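Local coordinates for protein PTHB1 (Homo sapiens, PDB 4YD8) that serves as a subunit of the BBSome, a coat complex required for ciliogenesis and thought to sort specific membrane proteins to the primary cilium, at residues F265-R270 with T307-H312; C157-D162 with F197-S202; V350-S353 with H357-C360. All coordinates share one frame; numbering follows the deposited sequence.

Interaction 1. Residues F265-R270 with T307-H312; sequences FVLGER and TLIGNH
Phe265 and Thr307 meet where two neighbouring blades of the N-terminal seven-bladed beta-propeller lie against each other: CE2 at the far rim of the phenyl ring comes 4.2 Å from the Thr307 hydroxyl, OG1. The threonine side chain (chi1 -59°) carries OG1 beside its own backbone N, which turns the hydroxyl to the ring and leaves CG2 on the other branch. Two residues further along both strands, Leu267 CD1 faces Ile309 CG2 at 4.5 Å, methyl to methyl. Leu267 reaches across because its CG lies opposite the backbone N (chi1 -176°). All four side chains are buried, yet the strands stay well apart, with Leu267 CA 8.8 Å from Ile309 CA. Strand 291-298 also packs here: Phe294 touches both Phe265 and Leu267, while Pro296 meets the phenylalanine and Pro291 the leucine. Toward the strand ends the contact opens out. Glu269, Arg270 and His312 sit in exposed turns and do not meet across the blades; Arg270 N hydrogen-bonds Glu247 OE2 instead. The two segments bury just 108 Å² between them and share no hydrogen bond or salt bridge, so what joins them directly is loose van der Waals contact, which suggests that packing here depends on shape and on apolar neighbours such as Phe294, with no directional bond to fix one strand against the other.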
loop_
_atom_site.group_PDB
_atom_site.type_symbol
_atom_site.label_atom_id
_atom_site.label_comp_id
_atom_site.label_asym_id
_atom_site.label_seq_id
_atom_site.Cartn_x
_atom_site.Cartn_y
_atom_site.Cartn_z
ATOM N N PHE A 265 -9.292 8.817 0.804
ATOM C CA PHE A 265 -10.272 7.757 0.562
ATOM C C PHE A 265 -10.299 6.803 1.734
ATOM O O PHE A 265 -9.241 6.411 2.240
ATOM C CB PHE A 265 -9.961 7.016 -0.731
ATOM C CG PHE A 265 -10.278 7.810 -1.952
ATOM C CD1 PHE A 265 -9.384 8.751 -2.433
ATOM C CD2 PHE A 265 -11.484 7.641 -2.599
ATOM C CE1 PHE A 265 -9.692 9.494 -3.568
ATOM C CE2 PHE A 265 -11.781 8.368 -3.730
ATOM C CZ PHE A 265 -10.895 9.300 -4.195
ATOM N N VAL A 266 -11.510 6.455 2.178
ATOM C CA VAL A 266 -11.682 5.500 3.259
ATOM C C VAL A 266 -12.537 4.327 2.801
ATOM O O VAL A 266 -13.646 4.500 2.279
ATOM C CB VAL A 266 -12.320 6.148 4.505
ATOM C CG1 VAL A 266 -12.411 5.113 5.637
ATOM C CG2 VAL A 266 -11.476 7.347 4.944
ATOM N N LEU A 267 -11.984 3.130 2.951
ATOM C CA LEU A 267 -12.736 1.912 2.700
ATOM C C LEU A 267 -13.352 1.413 3.997
ATOM O O LEU A 267 -12.641 0.890 4.849
ATOM C CB LEU A 267 -11.847 0.819 2.117
ATOM C CG LEU A 267 -12.607 -0.464 1.736
ATOM C CD1 LEU A 267 -13.598 -0.179 0.589
ATOM C CD2 LEU A 267 -11.633 -1.587 1.344
ATOM N N GLY A 268 -14.664 1.565 4.139
ATOM C CA GLY A 268 -15.355 1.072 5.318
ATOM C C GLY A 268 -15.895 -0.323 5.071
ATOM O O GLY A 268 -15.832 -0.833 3.952
ATOM N N GLU A 269 -16.424 -0.955 6.108
ATOM C CA GLU A 269 -17.030 -2.272 5.971
ATOM C C GLU A 269 -18.308 -2.215 5.141
ATOM O O GLU A 269 -18.708 -3.208 4.538
ATOM C CB GLU A 269 -17.335 -2.875 7.352
ATOM C CG GLU A 269 -16.099 -3.227 8.167
ATOM C CD GLU A 269 -16.439 -3.895 9.491
ATOM O OE1 GLU A 269 -17.582 -3.738 9.970
ATOM O OE2 GLU A 269 -15.563 -4.583 10.051
ATOM N N ARG A 270 -18.955 -1.051 5.121
ATOM C CA ARG A 270 -20.261 -0.919 4.454
ATOM C C ARG A 270 -20.300 0.165 3.377
ATOM O O ARG A 270 -21.172 0.161 2.499
ATOM C CB ARG A 270 -21.358 -0.614 5.483
ATOM C CG ARG A 270 -21.532 -1.653 6.578
ATOM C CD ARG A 270 -22.788 -1.358 7.406
ATOM N NE ARG A 270 -22.535 -0.524 8.582
ATOM C CZ ARG A 270 -21.919 -0.946 9.687
ATOM N NH1 ARG A 270 -21.477 -2.196 9.769
ATOM N NH2 ARG A 270 -21.743 -0.121 10.715
ATOM N N THR A 307 -11.451 3.951 -8.842
ATOM C CA THR A 307 -11.097 3.168 -7.666
ATOM C C THR A 307 -11.364 1.683 -7.881
ATOM O O THR A 307 -12.469 1.288 -8.282
ATOM C CB THR A 307 -11.890 3.643 -6.431
ATOM O OG1 THR A 307 -11.612 5.033 -6.200
ATOM C CG2 THR A 307 -11.493 2.829 -5.192
ATOM N N LEU A 308 -10.352 0.863 -7.616
ATOM C CA LEU A 308 -10.519 -0.585 -7.617
ATOM C C LEU A 308 -11.033 -1.024 -6.260
ATOM O O LEU A 308 -10.525 -0.569 -5.255
ATOM C CB LEU A 308 -9.194 -1.295 -7.913
ATOM C CG LEU A 308 -8.781 -1.372 -9.376
ATOM C CD1 LEU A 308 -7.267 -1.496 -9.420
ATOM C CD2 LEU A 308 -9.432 -2.584 -10.001
ATOM N N ILE A 309 -12.025 -1.905 -6.235
ATOM C CA ILE A 309 -12.480 -2.489 -4.968
ATOM C C ILE A 309 -12.626 -3.998 -5.131
ATOM O O ILE A 309 -13.377 -4.468 -5.995
ATOM C CB ILE A 309 -13.821 -1.877 -4.500
ATOM C CG1 ILE A 309 -13.695 -0.343 -4.374
ATOM C CG2 ILE A 309 -14.260 -2.523 -3.164
ATOM C CD1 ILE A 309 -14.950 0.381 -3.809
ATOM N N GLY A 310 -11.867 -4.745 -4.331
ATOM C CA GLY A 310 -11.919 -6.194 -4.340
ATOM C C GLY A 310 -12.871 -6.627 -3.240
ATOM O O GLY A 310 -13.028 -5.914 -2.246
ATOM N N ASN A 311 -13.511 -7.778 -3.409
ATOM C CA ASN A 311 -14.529 -8.214 -2.455
ATOM C C ASN A 311 -14.386 -9.663 -2.025
ATOM O O ASN A 311 -13.595 -10.412 -2.593
ATOM C CB ASN A 311 -15.915 -8.005 -3.043
ATOM C CG ASN A 311 -16.134 -6.591 -3.495
ATOM O OD1 ASN A 311 -16.481 -5.725 -2.698
ATOM N ND2 ASN A 311 -15.919 -6.339 -4.783
ATOM N N HIS A 312 -15.183 -10.066 -1.040
ATOM C CA HIS A 312 -15.088 -11.420 -0.507
ATOM C C HIS A 312 -15.821 -12.431 -1.372
ATOM O O HIS A 312 -15.822 -13.621 -1.077
ATOM C CB HIS A 312 -15.617 -11.464 0.928
ATOM C CG HIS A 312 -14.736 -10.746 1.899
ATOM N ND1 HIS A 312 -13.630 -11.335 2.469
ATOM C CD2 HIS A 312 -14.769 -9.473 2.353
ATOM C CE1 HIS A 312 -13.024 -10.456 3.251
ATOM N NE2 HIS A 312 -13.694 -9.322 3.202
#

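Interaction 2. Residues C157-D162 with F197-S202; sequences CIQSMD and FLTVSS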
loop_
_atom_site.group_PDB
_atom_site.type_symbol
_atom_site.label_atom_id
_atom_site.label_comp_id
_atom_site.label_asym_id
_atom_site.label_seq_id
_atom_site.Cartn_x
_atom_site.Cartn_y
_atom_site.Cartn_z
ATOM N N CYS A 157 6.598 6.682 9.850
ATOM C CA CYS A 157 5.831 6.709 11.097
ATOM C C CYS A 157 5.219 5.340 11.297
ATOM O O CYS A 157 4.497 4.840 10.427
ATOM C CB CYS A 157 4.741 7.770 11.052
ATOM S SG CYS A 157 3.656 7.711 12.528
ATOM N N ILE A 158 5.519 4.723 12.434
ATOM C CA ILE A 158 5.002 3.401 12.747
ATOM C C ILE A 158 3.981 3.524 13.878
ATOM O O ILE A 158 4.273 4.131 14.903
ATOM C CB ILE A 158 6.138 2.434 13.176
ATOM C CG1 ILE A 158 7.156 2.221 12.041
ATOM C CG2 ILE A 158 5.576 1.091 13.641
ATOM C CD1 ILE A 158 8.435 1.537 12.537
ATOM N N GLN A 159 2.790 2.970 13.678
ATOM C CA GLN A 159 1.810 2.882 14.750
ATOM C C GLN A 159 2.009 1.589 15.532
ATOM O O GLN A 159 2.011 0.504 14.939
ATOM C CB GLN A 159 0.380 2.944 14.190
ATOM C CG GLN A 159 -0.691 2.845 15.310
ATOM C CD GLN A 159 -2.109 2.877 14.768
ATOM O OE1 GLN A 159 -3.037 3.291 15.460
ATOM N NE2 GLN A 159 -2.286 2.429 13.524
ATOM N N SER A 160 2.162 1.691 16.860
ATOM C CA SER A 160 2.308 0.502 17.682
ATOM C C SER A 160 0.948 -0.137 17.933
ATOM O O SER A 160 -0.086 0.498 17.730
ATOM C CB SER A 160 2.975 0.841 19.022
ATOM O OG SER A 160 2.089 1.588 19.840
HETATM N N MSE A 161 0.946 -1.384 18.390
HETATM C CA MSE A 161 -0.308 -2.058 18.715
HETATM C C MSE A 161 -1.078 -1.301 19.796
HETATM O O MSE A 161 -2.302 -1.322 19.791
HETATM C CB MSE A 161 -0.065 -3.506 19.170
HETATM C CG MSE A 161 0.442 -4.427 18.051
HETATM SE SE MSE A 161 -0.885 -4.685 16.622
HETATM C CE MSE A 161 -2.474 -5.028 17.697
ATOM N N ASP A 162 -0.372 -0.613 20.696
ATOM C CA ASP A 162 -1.063 0.089 21.778
ATOM C C ASP A 162 -1.206 1.590 21.495
ATOM O O ASP A 162 -1.542 2.367 22.381
ATOM C CB ASP A 162 -0.378 -0.167 23.145
ATOM C CG ASP A 162 1.015 0.463 23.273
ATOM O OD1 ASP A 162 1.636 0.869 22.272
ATOM O OD2 ASP A 162 1.505 0.538 24.421
ATOM N N PHE A 197 -1.252 13.142 9.737
ATOM C CA PHE A 197 -1.485 11.706 9.798
ATOM C C PHE A 197 -2.970 11.433 9.931
ATOM O O PHE A 197 -3.655 12.067 10.734
ATOM C CB PHE A 197 -0.744 11.065 10.975
ATOM C CG PHE A 197 0.752 11.136 10.859
ATOM C CD1 PHE A 197 1.421 10.383 9.912
ATOM C CD2 PHE A 197 1.484 11.949 11.698
ATOM C CE1 PHE A 197 2.802 10.448 9.802
ATOM C CE2 PHE A 197 2.872 12.017 11.596
ATOM C CZ PHE A 197 3.521 11.265 10.637
ATOM N N LEU A 198 -3.463 10.479 9.154
ATOM C CA LEU A 198 -4.876 10.114 9.219
ATOM C C LEU A 198 -5.022 8.692 9.733
ATOM O O LEU A 198 -4.254 7.798 9.363
ATOM C CB LEU A 198 -5.538 10.263 7.831
ATOM C CG LEU A 198 -5.863 11.733 7.533
ATOM C CD1 LEU A 198 -4.641 12.546 7.093
ATOM C CD2 LEU A 198 -6.953 11.844 6.532
ATOM N N THR A 199 -5.994 8.478 10.608
ATOM C CA THR A 199 -6.309 7.129 11.016
ATOM C C THR A 199 -7.811 7.022 11.257
ATOM O O THR A 199 -8.534 8.008 11.106
ATOM C CB THR A 199 -5.513 6.710 12.271
ATOM O OG1 THR A 199 -5.691 5.307 12.506
ATOM C CG2 THR A 199 -5.964 7.512 13.515
ATOM N N VAL A 200 -8.285 5.817 11.555
ATOM C CA VAL A 200 -9.676 5.640 11.972
ATOM C C VAL A 200 -9.709 4.846 13.272
ATOM O O VAL A 200 -9.118 3.771 13.361
ATOM C CB VAL A 200 -10.523 4.914 10.932
ATOM C CG1 VAL A 200 -12.013 5.046 11.286
ATOM C CG2 VAL A 200 -10.236 5.456 9.510
ATOM N N SER A 201 -10.413 5.370 14.267
ATOM C CA SER A 201 -10.411 4.767 15.597
ATOM C C SER A 201 -11.476 3.690 15.735
ATOM O O SER A 201 -12.339 3.538 14.873
ATOM C CB SER A 201 -10.639 5.832 16.673
ATOM O OG SER A 201 -11.951 6.355 16.556
ATOM N N SER A 202 -11.442 2.971 16.853
ATOM C CA SER A 202 -12.433 1.931 17.102
ATOM C C SER A 202 -13.837 2.482 17.308
ATOM O O SER A 202 -14.816 1.774 17.086
ATOM C CB SER A 202 -12.029 1.089 18.314
ATOM O OG SER A 202 -10.842 0.376 18.032
HETATM O O HOH W 1 -5.454 4.084 14.997
#
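Thr199 OG1 is gripped twice: it accepts a hydrogen bond from water 1 at 2.8 Å and hydrogen-bonds Pro187 O. The same water donates to Gln159 OE1 at 2.6 Å, bridging two side chains whose OE1 and OG1 are 4.5 Å apart. Gln159 reaches the bridge extended through chi1 180° and chi2 -179°, and its NE2 bonds Gly186 O and Asn141 OD1, which should fix the turn of the amide. Two residues earlier on each strand, at Cys157 and Phe197, the contact becomes apolar. Cys157 lays its thiol over one face of the Phe197 ring, SG 4.2 Å from the ring centroid and displaced toward the rim, while Cys157 CB lies 3.5 Å from Phe197 CE1. Phe147 meets Phe197 edge-to-face. A leucine in place of Phe197 would probably leave the Cys157 sulfur without its aromatic face and Phe147 without its ring partner. The side chain of Phe197 lies about 7 Å from Gly145, a position critical for the stability of the protein. Second strands of adjacent four-stranded blades thus meet through a buried sulfur-aromatic contact and a water bridge, at a blade-to-blade interface of the seven-bladed beta-propeller.

Interaction 3. Residues V350-S353 with H357-C360; sequences VTLS and HLQC
Ser353 OG takes the backbone N-H of His357 at 2.9 Å and also bonds Asp355 OD1 in the connecting turn. A chi1 of 71° tucks this hydroxyl between the serine's own N and carbonyl carbon, from where it also sits at the edge of the His357 imidazole, in the ring plane; His332 stacks on that ring. From this end the backbones pair on toward Val350 and Cys360: Thr351 and Gln359 exchange N-H and C=O, Thr351 N to Gln359 O at 2.9 Å and Gln359 N to Thr351 O at 3.0 Å, and Ser353 N reaches His357 O. This is an antiparallel beta hairpin, strands 348-353 and 357-362, in the blade that strand 8-17 completes on the far side of 357-362; such pairing of N-terminal and C-terminal strands is the velcro closure of beta-propellers. On one face Val350, Leu352, Leu358 and Cys360 pack toward strand 43-47 of the next blade, where Ile44 touches Val350, Leu358 and Cys360. Leu358 has CG opposite its backbone N (chi1 -179°), and its CD1 slants over the partner strand to meet Val350 CG1 at 3.7 Å. The other valine methyl, CG2, faces Cys360 SG at 4.0 Å. On the reverse face Thr351 and Gln359 run side by side, pointing the same way, with Thr351 OG1 3.8 Å from Gln359 CB. That hydroxyl hydrogen-bonds water 3 at 2.8 Å, which in turn donates to His357 O; a second water donates to Gln359 O and makes only a weak bond to Thr351 OG1.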
loop_
_atom_site.group_PDB
_atom_site.type_symbol
_atom_site.label_atom_id
_atom_site.label_comp_id
_atom_site.label_asym_id
_atom_site.label_seq_id
_atom_site.Cartn_x
_atom_site.Cartn_y
_atom_site.Cartn_z
ATOM N N VAL A 350 -2.158 -5.892 -10.207
ATOM C CA VAL A 350 -1.543 -6.984 -9.459
ATOM C C VAL A 350 -2.408 -7.282 -8.241
ATOM O O VAL A 350 -2.705 -6.376 -7.464
ATOM C CB VAL A 350 -0.116 -6.648 -8.999
ATOM C CG1 VAL A 350 0.488 -7.819 -8.198
ATOM C CG2 VAL A 350 0.771 -6.264 -10.207
ATOM N N THR A 351 -2.824 -8.536 -8.085
ATOM C CA THR A 351 -3.584 -8.939 -6.891
ATOM C C THR A 351 -2.854 -9.987 -6.058
ATOM O O THR A 351 -2.161 -10.856 -6.596
ATOM C CB THR A 351 -4.967 -9.529 -7.246
ATOM O OG1 THR A 351 -4.794 -10.656 -8.122
ATOM C CG2 THR A 351 -5.860 -8.487 -7.909
ATOM N N LEU A 352 -3.048 -9.918 -4.742
ATOM C CA LEU A 352 -2.499 -10.889 -3.809
ATOM C C LEU A 352 -3.601 -11.404 -2.885
ATOM O O LEU A 352 -4.340 -10.606 -2.294
ATOM C CB LEU A 352 -1.375 -10.259 -2.977
ATOM C CG LEU A 352 -0.775 -11.132 -1.868
ATOM C CD1 LEU A 352 -0.006 -12.320 -2.453
ATOM C CD2 LEU A 352 0.125 -10.289 -0.991
ATOM N N SER A 353 -3.708 -12.725 -2.759
ATOM C CA SER A 353 -4.694 -13.338 -1.856
ATOM C C SER A 353 -4.052 -13.646 -0.497
ATOM O O SER A 353 -2.824 -13.593 -0.357
ATOM C CB SER A 353 -5.272 -14.616 -2.469
ATOM O OG SER A 353 -4.307 -15.652 -2.478
ATOM N N HIS A 357 -1.707 -16.408 -3.491
ATOM C CA HIS A 357 -1.901 -16.383 -4.939
ATOM C C HIS A 357 -1.618 -14.972 -5.436
ATOM O O HIS A 357 -2.251 -14.004 -5.009
ATOM C CB HIS A 357 -3.306 -16.837 -5.325
ATOM C CG HIS A 357 -3.564 -18.281 -5.026
ATOM N ND1 HIS A 357 -3.367 -19.280 -5.956
ATOM C CD2 HIS A 357 -3.979 -18.897 -3.893
ATOM C CE1 HIS A 357 -3.664 -20.448 -5.415
ATOM N NE2 HIS A 357 -4.037 -20.244 -4.162
ATOM N N LEU A 358 -0.639 -14.865 -6.322
ATOM C CA LEU A 358 -0.203 -13.580 -6.843
ATOM C C LEU A 358 -0.424 -13.568 -8.347
ATOM O O LEU A 358 0.068 -14.455 -9.057
ATOM C CB LEU A 358 1.268 -13.340 -6.502
ATOM C CG LEU A 358 1.916 -12.021 -6.940
ATOM C CD1 LEU A 358 1.269 -10.839 -6.218
ATOM C CD2 LEU A 358 3.412 -12.068 -6.682
ATOM N N GLN A 359 -1.150 -12.575 -8.848
ATOM C CA GLN A 359 -1.546 -12.569 -10.259
ATOM C C GLN A 359 -1.436 -11.195 -10.913
ATOM O O GLN A 359 -1.817 -10.175 -10.310
ATOM C CB GLN A 359 -2.988 -13.084 -10.405
ATOM C CG GLN A 359 -3.512 -13.058 -11.864
ATOM C CD GLN A 359 -4.804 -13.815 -12.009
ATOM O OE1 GLN A 359 -5.840 -13.391 -11.498
ATOM N NE2 GLN A 359 -4.756 -14.947 -12.708
ATOM N N CYS A 360 -0.948 -11.161 -12.148
ATOM C CA CYS A 360 -0.940 -9.928 -12.941
ATOM C C CYS A 360 -1.979 -10.035 -14.034
ATOM O O CYS A 360 -2.082 -11.076 -14.694
ATOM C CB CYS A 360 0.431 -9.672 -13.589
ATOM S SG CYS A 360 1.792 -9.490 -12.430
HETATM O O HOH W 2 -4.498 -9.417 -11.233
HETATM O O HOH W 3 -4.435 -12.979 -6.585
#

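All three contacts belong to one ring of blades but do different work. Interactions 1 and 2 join adjacent blades, each through the second strand of both, whereas interaction 3 lies within a single blade. Following the chain, 157-162 with 197-202 comes first, then 265-270 with 307-312, then the hairpin. The centres of interactions 1 and 2 are about 19 Å apart, with nearest atoms about 4 Å apart but not touching. Interactions 1 and 3, centres about 17 Å apart, both reach the mixed sheet in which strand 8-17 lies between 323-329 and 357-362. Interactions 2 and 3 lie on opposite sides of the chain's centre, about 27 Å between their centres. Interaction 2 alone approaches Gly145.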